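Local coordinates for defective in germ line development protein 3, isoform a (Caenorhabditis elegans, PDB 3N89) that probably acts in germline development as a Bicaudal-C ortholog whose four KH domains, a fold common in RNA-binding proteins, form a globular platform, at residues 31-36 against 262-267; 64-69 against 83-88; 256-261 against 319-324. All blocks are in the same frame, centred on the assembly; numbering follows the deposited sequence.

All three contacts belong to one seven-stranded antiparallel sheet. Contact 2 pairs the edge strand 64-66 with strand 83-87; strand 29-35 comes next and is joined by contact 1 to strand 260-268, whose start meets the end of strand 311-321 in contact 3. Centres lie about 9 Å apart for contacts 1 and 2, 12 Å for contacts 1 and 3, and 17 Å for contacts 2 and 3. Along the chain, contact 2 is nested within the loop that contact 1 closes, while contacts 1 and 3 interleave. The sheet thereby spans the first and fourth KH domains, consistent with a compact platform rather than a string of independent modules.

Contact 1 (31-36 against 262-267); sequences TLNMEF and SMCFNI
Thr31, Leu32 and Asn33 face Cys264, Met263 and Ser262 in an antiparallel beta ladder that joins strand 29-35 of the first KH domain to strand 260-268 of the fourth, making one continuous sheet of the two. Backbone bonds come first. Thr31 and Cys264 exchange a pair, with Cys264 N 2.9 Å from Thr31 O and in the carbonyl plane. At the other end Asn33 N meets Ser262 O at 2.8 Å, while the return bond from Ser262 N to Asn33 O is weak.

A side-chain bond reinforces this second pair. With CG anti to its own carbonyl carbon (chi1 -55°), Asn33 reaches across the strands, and its ND2 donates to Ser262 OG over 2.8 Å, the hydroxyl lying in the amide plane and the bond fairly straight at 163°. A leucine in its place would probably leave Ser262 OG without this donor. Thr31 OG1 turns instead to Thr87 OG1 on the next strand.

The apolar contacts lie on the opposite face, where Val93 of helix 90-102 packs on Leu32, and Leu328 of helix 325-335 on Met263. There Leu32 CD1 stands 4.2 Å from Met263 CB.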
# COMPACT_ATOMS: atom_id res chain seq x y z
N THR A 31 -2.22 12.21 -10.20
CA THR A 31 -1.69 11.88 -8.89
C THR A 31 -2.17 10.48 -8.50
O THR A 31 -3.36 10.17 -8.65
CB THR A 31 -2.18 12.86 -7.80
OG1 THR A 31 -1.61 14.16 -8.01
CG2 THR A 31 -1.79 12.35 -6.41
N LEU A 32 -1.27 9.64 -8.03
CA LEU A 32 -1.65 8.30 -7.59
C LEU A 32 -1.65 8.30 -6.05
O LEU A 32 -0.81 8.95 -5.42
CB LEU A 32 -0.67 7.25 -8.12
CG LEU A 32 -0.96 5.80 -7.70
CD1 LEU A 32 -2.37 5.39 -8.14
CD2 LEU A 32 0.07 4.87 -8.31
N ASN A 33 -2.60 7.58 -5.46
CA ASN A 33 -2.72 7.52 -4.01
C ASN A 33 -2.59 6.09 -3.53
O ASN A 33 -3.25 5.19 -4.04
CB ASN A 33 -4.07 8.06 -3.54
CG ASN A 33 -4.32 9.47 -4.04
OD1 ASN A 33 -3.58 10.40 -3.71
ND2 ASN A 33 -5.38 9.63 -4.83
N MET A 34 -1.73 5.88 -2.54
CA MET A 34 -1.52 4.55 -2.00
C MET A 34 -1.34 4.64 -0.49
O MET A 34 -1.09 5.71 0.04
CB MET A 34 -0.29 3.89 -2.63
CG MET A 34 -0.45 3.55 -4.11
SD MET A 34 1.16 3.16 -4.86
CE MET A 34 1.55 1.60 -4.01
N GLU A 35 -1.49 3.50 0.18
CA GLU A 35 -1.33 3.45 1.62
C GLU A 35 0.02 2.82 1.98
O GLU A 35 0.37 1.75 1.47
CB GLU A 35 -2.47 2.65 2.24
CG GLU A 35 -3.63 3.50 2.76
CD GLU A 35 -4.30 4.33 1.69
OE1 GLU A 35 -5.19 5.14 2.04
OE2 GLU A 35 -3.97 4.18 0.49
N PHE A 36 0.76 3.50 2.84
CA PHE A 36 2.08 3.05 3.29
C PHE A 36 2.12 3.15 4.83
O PHE A 36 1.68 4.14 5.40
CB PHE A 36 3.18 3.93 2.68
CG PHE A 36 3.58 3.56 1.27
CD1 PHE A 36 4.75 2.83 1.03
CD2 PHE A 36 2.79 3.93 0.18
CE1 PHE A 36 5.13 2.48 -0.27
CE2 PHE A 36 3.16 3.58 -1.13
CZ PHE A 36 4.33 2.85 -1.35
N SER A 262 -6.09 4.79 -5.75
CA SER A 262 -6.88 5.68 -6.59
C SER A 262 -5.98 6.64 -7.34
O SER A 262 -4.88 6.94 -6.89
CB SER A 262 -7.87 6.49 -5.74
OG SER A 262 -7.18 7.46 -4.98
N MET A 263 -6.47 7.11 -8.48
CA MET A 263 -5.70 8.04 -9.31
C MET A 263 -6.57 9.22 -9.71
O MET A 263 -7.65 9.03 -10.27
CB MET A 263 -5.21 7.31 -10.55
CG MET A 263 -4.23 8.09 -11.37
SD MET A 263 -3.63 7.06 -12.70
CE MET A 263 -5.03 7.13 -13.81
N CYS A 264 -6.11 10.43 -9.42
CA CYS A 264 -6.87 11.62 -9.76
C CYS A 264 -6.29 12.39 -10.95
O CYS A 264 -5.12 12.24 -11.30
CB CYS A 264 -6.95 12.54 -8.53
SG CYS A 264 -7.60 11.75 -7.03
N PHE A 265 -7.15 13.21 -11.56
CA PHE A 265 -6.77 14.05 -12.69
C PHE A 265 -7.96 14.86 -13.17
O PHE A 265 -9.11 14.54 -12.87
CB PHE A 265 -6.23 13.22 -13.86
CG PHE A 265 -7.21 12.22 -14.41
CD1 PHE A 265 -7.43 11.01 -13.77
CD2 PHE A 265 -7.90 12.49 -15.59
CE1 PHE A 265 -8.33 10.07 -14.29
CE2 PHE A 265 -8.81 11.55 -16.12
CZ PHE A 265 -9.02 10.35 -15.46
N ASN A 266 -7.68 15.93 -13.92
CA ASN A 266 -8.72 16.79 -14.47
C ASN A 266 -8.78 16.56 -15.97
O ASN A 266 -7.81 16.12 -16.58
CB ASN A 266 -8.40 18.26 -14.19
CG ASN A 266 -8.21 18.55 -12.70
OD1 ASN A 266 -8.81 17.90 -11.85
ND2 ASN A 266 -7.37 19.53 -12.39
N ILE A 267 -9.92 16.85 -16.59
CA ILE A 267 -10.01 16.64 -18.03
C ILE A 267 -11.03 17.52 -18.73
O ILE A 267 -12.21 17.51 -18.40
CB ILE A 267 -10.29 15.14 -18.33
CG1 ILE A 267 -10.25 14.90 -19.84
CG2 ILE A 267 -11.62 14.71 -17.75
CD1 ILE A 267 -9.97 13.47 -20.21

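Contact 2 (64-69 against 83-88); sequences LIQLPD and QVTITG
Leu64 O receives the N-H of Thr87 at 2.8 Å, in the carbonyl plane and with an angle of 161° at the hydrogen, and CA of Ile86 approaches the same oxygen. Two residues on, Gln66 and Thr85 form the next hydrogen-bonded pair: Gln66 N donates to Thr85 O at 2.9 Å, and Thr85 N returns a longer bond to Gln66 O. These bonds join strands 64-66 and 83-87, the second and third strands of a type I KH fold, with the connection between them in the place of the fold's variable loop.

The ladder ends with Gln66 and Thr85; Pro68, further on, has no N-H with which to continue it. Its CD lies 3.1 Å from Gln83 O, while the ring crosses Val84 at about a right angle.

The apolar face is built from branched side chains. CG2 of Ile65, anti to the backbone N, meets Val84 CG1 at 3.8 Å, whereas its CG1 runs alongside Ile86, 4.1 Å from Ile86 CG2. The other methyl of Val84, CG2, is touched by Leu67 CD1 at 3.6 Å, the two side chains pointing the same way. Ile57 and Met58 of helix 54-61 and Met100 of helix 90-102 close over Ile65. Across the sheet, Thr85 OG1 lies 3.8 Å from Gln66 CB.

Chemically the hairpin is two-sided: Ile65, Val84 and Ile86 bind it to the helices through hydrophobic contact, whereas the other face is mixed, with Gln66, Thr85 and Thr87 beside the exposed Leu64 and Thr87 OG1 hydrogen-bonded to Thr31 OG1 of strand 29-35.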
# COMPACT_ATOMS: atom_id res chain seq x y z
N LEU A 64 6.85 13.67 -7.88
CA LEU A 64 6.80 14.30 -6.57
C LEU A 64 6.05 13.29 -5.70
O LEU A 64 4.92 12.92 -6.03
CB LEU A 64 6.05 15.63 -6.61
CG LEU A 64 5.84 16.26 -5.24
CD1 LEU A 64 7.17 16.74 -4.72
CD2 LEU A 64 4.85 17.41 -5.31
N ILE A 65 6.69 12.83 -4.63
CA ILE A 65 6.08 11.87 -3.72
C ILE A 65 5.97 12.52 -2.36
O ILE A 65 6.93 13.10 -1.86
CB ILE A 65 6.94 10.61 -3.55
CG1 ILE A 65 7.11 9.92 -4.91
CG2 ILE A 65 6.29 9.66 -2.56
CD1 ILE A 65 8.11 8.79 -4.88
N GLN A 66 4.80 12.43 -1.76
CA GLN A 66 4.61 13.05 -0.46
C GLN A 66 4.12 12.09 0.61
O GLN A 66 3.18 11.32 0.41
CB GLN A 66 3.66 14.24 -0.60
CG GLN A 66 4.30 15.36 -1.43
CD GLN A 66 3.42 16.60 -1.59
OE1 GLN A 66 3.86 17.61 -2.14
NE2 GLN A 66 2.18 16.53 -1.11
N LEU A 67 4.80 12.13 1.75
CA LEU A 67 4.47 11.31 2.90
C LEU A 67 3.71 12.22 3.84
O LEU A 67 4.14 13.34 4.11
CB LEU A 67 5.75 10.79 3.57
CG LEU A 67 6.39 9.52 2.98
CD1 LEU A 67 6.52 9.64 1.48
CD2 LEU A 67 7.75 9.26 3.63
N PRO A 68 2.55 11.76 4.35
CA PRO A 68 1.75 12.58 5.26
C PRO A 68 2.36 12.75 6.64
O PRO A 68 3.25 11.99 7.05
CB PRO A 68 0.42 11.83 5.30
CG PRO A 68 0.85 10.41 5.20
CD PRO A 68 1.90 10.46 4.10
N ASP A 69 1.89 13.77 7.34
CA ASP A 69 2.32 14.10 8.69
C ASP A 69 1.16 14.85 9.29
O ASP A 69 1.27 16.02 9.66
CB ASP A 69 3.56 15.00 8.68
CG ASP A 69 4.09 15.28 10.08
OD1 ASP A 69 3.32 15.79 10.93
OD2 ASP A 69 5.27 14.99 10.34
N GLN A 83 -1.70 7.85 3.84
CA GLN A 83 -1.78 7.94 2.40
C GLN A 83 -0.66 8.76 1.79
O GLN A 83 -0.43 9.92 2.17
CB GLN A 83 -3.12 8.53 1.98
CG GLN A 83 -3.71 7.91 0.73
CD GLN A 83 -5.15 8.33 0.51
OE1 GLN A 83 -5.42 9.39 -0.06
NE2 GLN A 83 -6.08 7.52 0.99
N VAL A 84 0.04 8.14 0.85
CA VAL A 84 1.13 8.78 0.14
C VAL A 84 0.70 9.05 -1.29
O VAL A 84 0.10 8.20 -1.94
CB VAL A 84 2.38 7.89 0.14
CG1 VAL A 84 3.18 8.10 -1.14
CG2 VAL A 84 3.23 8.22 1.36
N THR A 85 1.02 10.24 -1.79
CA THR A 85 0.64 10.59 -3.15
C THR A 85 1.86 10.72 -4.06
O THR A 85 2.92 11.20 -3.65
CB THR A 85 -0.13 11.91 -3.19
OG1 THR A 85 0.73 12.97 -2.75
CG2 THR A 85 -1.33 11.85 -2.27
N ILE A 86 1.69 10.29 -5.30
CA ILE A 86 2.74 10.35 -6.30
C ILE A 86 2.13 11.17 -7.42
O ILE A 86 1.07 10.82 -7.92
CB ILE A 86 3.11 8.92 -6.79
CG1 ILE A 86 3.42 8.03 -5.57
CG2 ILE A 86 4.32 8.97 -7.73
CD1 ILE A 86 3.84 6.62 -5.90
N THR A 87 2.78 12.27 -7.79
CA THR A 87 2.26 13.15 -8.83
C THR A 87 3.22 13.37 -9.99
O THR A 87 4.41 13.60 -9.78
CB THR A 87 1.93 14.55 -8.25
OG1 THR A 87 0.99 14.40 -7.17
CG2 THR A 87 1.34 15.45 -9.34
N GLY A 88 2.70 13.32 -11.21
CA GLY A 88 3.54 13.54 -12.37
C GLY A 88 2.93 12.94 -13.62
O GLY A 88 1.75 12.60 -13.63

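Contact 3 (256-261 against 319-324); sequences MDLLPI and RSKEFN
Residues 256-261 and 319-324 form a buried junction, with Asp257 packed on Phe323 and Ile261 paired with Ser320, where helix 245-257 gives way to strand 260-268 and strand 311-321 ends in a short 3-10 turn. It joins consecutive KH domains, the helix lying largely in the third and both strands in the fourth. Carbonyls of the three successive residues Asp257, Leu258 and Leu259 are each taken by a donor. Phe323 N binds Asp257 O, Lys321 NZ binds Leu258 O, both at 3.2 Å, and Glu322 N binds Leu259 O at 2.8 Å in a nearly straight bond (173°). Sheet pairing then takes over, as Ile261 N donates to Ser320 O at 2.8 Å.

Lys321 runs beside Leu258 and bends at its last torsion (chi4 -57°), which places NZ in the plane of the Leu258 carbonyl; Gln199 O is a second acceptor. A positive group so near the C-terminal end of the helix would probably be favoured by its dipole.

Phe323 presents its ring edge to Asp257 O, which lies in the ring plane near CD2, and its CB meets Asp257 CB at 3.6 Å. Asn324 CB sits above the centre of one ring face, 3.9 Å from its plane. Glu322 crosses Ile261 at about a right angle, its CG 3.6 Å from Ile261 CD1, and its carboxylate goes on to a salt bridge with Arg101 and a hydrogen bond with Tyr350.

Around the junction, Leu32 and Met34 of strand 29-35 pack on Ile261, Phe190 of strand 186-193 meets both Met256 and Leu259, and helix 197-200 lies against Leu258 and Pro260.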
# COMPACT_ATOMS: atom_id res chain seq x y z
N MET A 256 -1.79 -6.61 1.86
CA MET A 256 -1.48 -5.44 1.04
C MET A 256 -2.19 -5.42 -0.32
O MET A 256 -2.38 -4.36 -0.89
CB MET A 256 0.03 -5.30 0.81
CG MET A 256 0.84 -4.98 2.06
SD MET A 256 2.40 -4.11 1.70
CE MET A 256 3.07 -5.12 0.34
N ASP A 257 -2.56 -6.58 -0.85
CA ASP A 257 -3.26 -6.61 -2.12
C ASP A 257 -4.65 -5.98 -1.94
O ASP A 257 -5.29 -5.59 -2.91
CB ASP A 257 -3.45 -8.04 -2.64
CG ASP A 257 -2.20 -8.62 -3.29
OD1 ASP A 257 -1.37 -7.86 -3.84
OD2 ASP A 257 -2.07 -9.87 -3.28
N LEU A 258 -5.11 -5.90 -0.69
CA LEU A 258 -6.43 -5.35 -0.38
C LEU A 258 -6.46 -3.84 -0.17
O LEU A 258 -7.52 -3.23 -0.22
CB LEU A 258 -7.01 -6.03 0.87
CG LEU A 258 -7.40 -7.51 0.76
CD1 LEU A 258 -8.04 -7.98 2.06
CD2 LEU A 258 -8.37 -7.70 -0.39
N LEU A 259 -5.29 -3.25 0.09
CA LEU A 259 -5.18 -1.81 0.30
C LEU A 259 -5.80 -1.06 -0.87
O LEU A 259 -5.55 -1.39 -2.02
CB LEU A 259 -3.71 -1.41 0.43
CG LEU A 259 -3.03 -1.70 1.76
CD1 LEU A 259 -1.55 -1.41 1.64
CD2 LEU A 259 -3.66 -0.83 2.86
N PRO A 260 -6.61 -0.03 -0.58
CA PRO A 260 -7.25 0.75 -1.64
C PRO A 260 -6.23 1.59 -2.41
O PRO A 260 -5.16 1.90 -1.90
CB PRO A 260 -8.25 1.61 -0.87
CG PRO A 260 -7.55 1.86 0.42
CD PRO A 260 -7.00 0.48 0.75
N ILE A 261 -6.58 1.95 -3.64
CA ILE A 261 -5.71 2.73 -4.50
C ILE A 261 -6.59 3.62 -5.36
O ILE A 261 -7.73 3.25 -5.67
CB ILE A 261 -4.86 1.79 -5.40
CG1 ILE A 261 -3.64 2.52 -5.96
CG2 ILE A 261 -5.72 1.26 -6.57
CD1 ILE A 261 -2.63 1.57 -6.55
N ARG A 319 -10.95 4.57 -8.62
CA ARG A 319 -10.62 3.81 -7.42
C ARG A 319 -10.68 2.30 -7.68
O ARG A 319 -11.17 1.86 -8.72
CB ARG A 319 -11.55 4.16 -6.26
CG ARG A 319 -11.65 5.64 -5.89
CD ARG A 319 -12.79 6.31 -6.63
NE ARG A 319 -12.99 7.68 -6.18
CZ ARG A 319 -13.38 8.00 -4.95
NH1 ARG A 319 -13.62 7.06 -4.05
NH2 ARG A 319 -13.53 9.28 -4.62
N SER A 320 -10.18 1.54 -6.71
CA SER A 320 -10.15 0.09 -6.78
C SER A 320 -9.12 -0.36 -5.75
O SER A 320 -8.46 0.48 -5.14
CB SER A 320 -9.72 -0.37 -8.17
OG SER A 320 -9.99 -1.75 -8.36
N LYS A 321 -8.99 -1.67 -5.55
CA LYS A 321 -8.00 -2.17 -4.61
C LYS A 321 -6.69 -2.39 -5.37
O LYS A 321 -6.72 -2.77 -6.54
CB LYS A 321 -8.48 -3.47 -3.96
CG LYS A 321 -9.65 -3.26 -2.99
CD LYS A 321 -10.10 -4.55 -2.33
CE LYS A 321 -11.17 -4.28 -1.28
NZ LYS A 321 -10.69 -3.30 -0.24
N GLU A 322 -5.57 -2.12 -4.71
CA GLU A 322 -4.25 -2.24 -5.33
C GLU A 322 -4.06 -3.40 -6.29
O GLU A 322 -3.76 -3.19 -7.46
CB GLU A 322 -3.15 -2.33 -4.25
CG GLU A 322 -2.13 -1.18 -4.34
CD GLU A 322 -0.80 -1.52 -3.72
OE1 GLU A 322 -0.77 -1.96 -2.55
OE2 GLU A 322 0.23 -1.33 -4.40
N PHE A 323 -4.26 -4.62 -5.79
CA PHE A 323 -4.07 -5.82 -6.61
C PHE A 323 -4.74 -5.73 -7.97
O PHE A 323 -4.28 -6.33 -8.93
CB PHE A 323 -4.60 -7.05 -5.86
CG PHE A 323 -6.07 -7.28 -6.02
CD1 PHE A 323 -6.55 -8.08 -7.05
CD2 PHE A 323 -6.98 -6.70 -5.14
CE1 PHE A 323 -7.92 -8.29 -7.21
CE2 PHE A 323 -8.35 -6.91 -5.29
CZ PHE A 323 -8.81 -7.70 -6.33
N ASN A 324 -5.82 -4.95 -8.04
CA ASN A 324 -6.58 -4.80 -9.27
C ASN A 324 -6.12 -3.59 -10.09
O ASN A 324 -6.82 -3.14 -11.01
CB ASN A 324 -8.06 -4.68 -8.90
CG ASN A 324 -8.98 -4.98 -10.05
OD1 ASN A 324 -8.61 -5.67 -11.00
ND2 ASN A 324 -10.21 -4.49 -9.97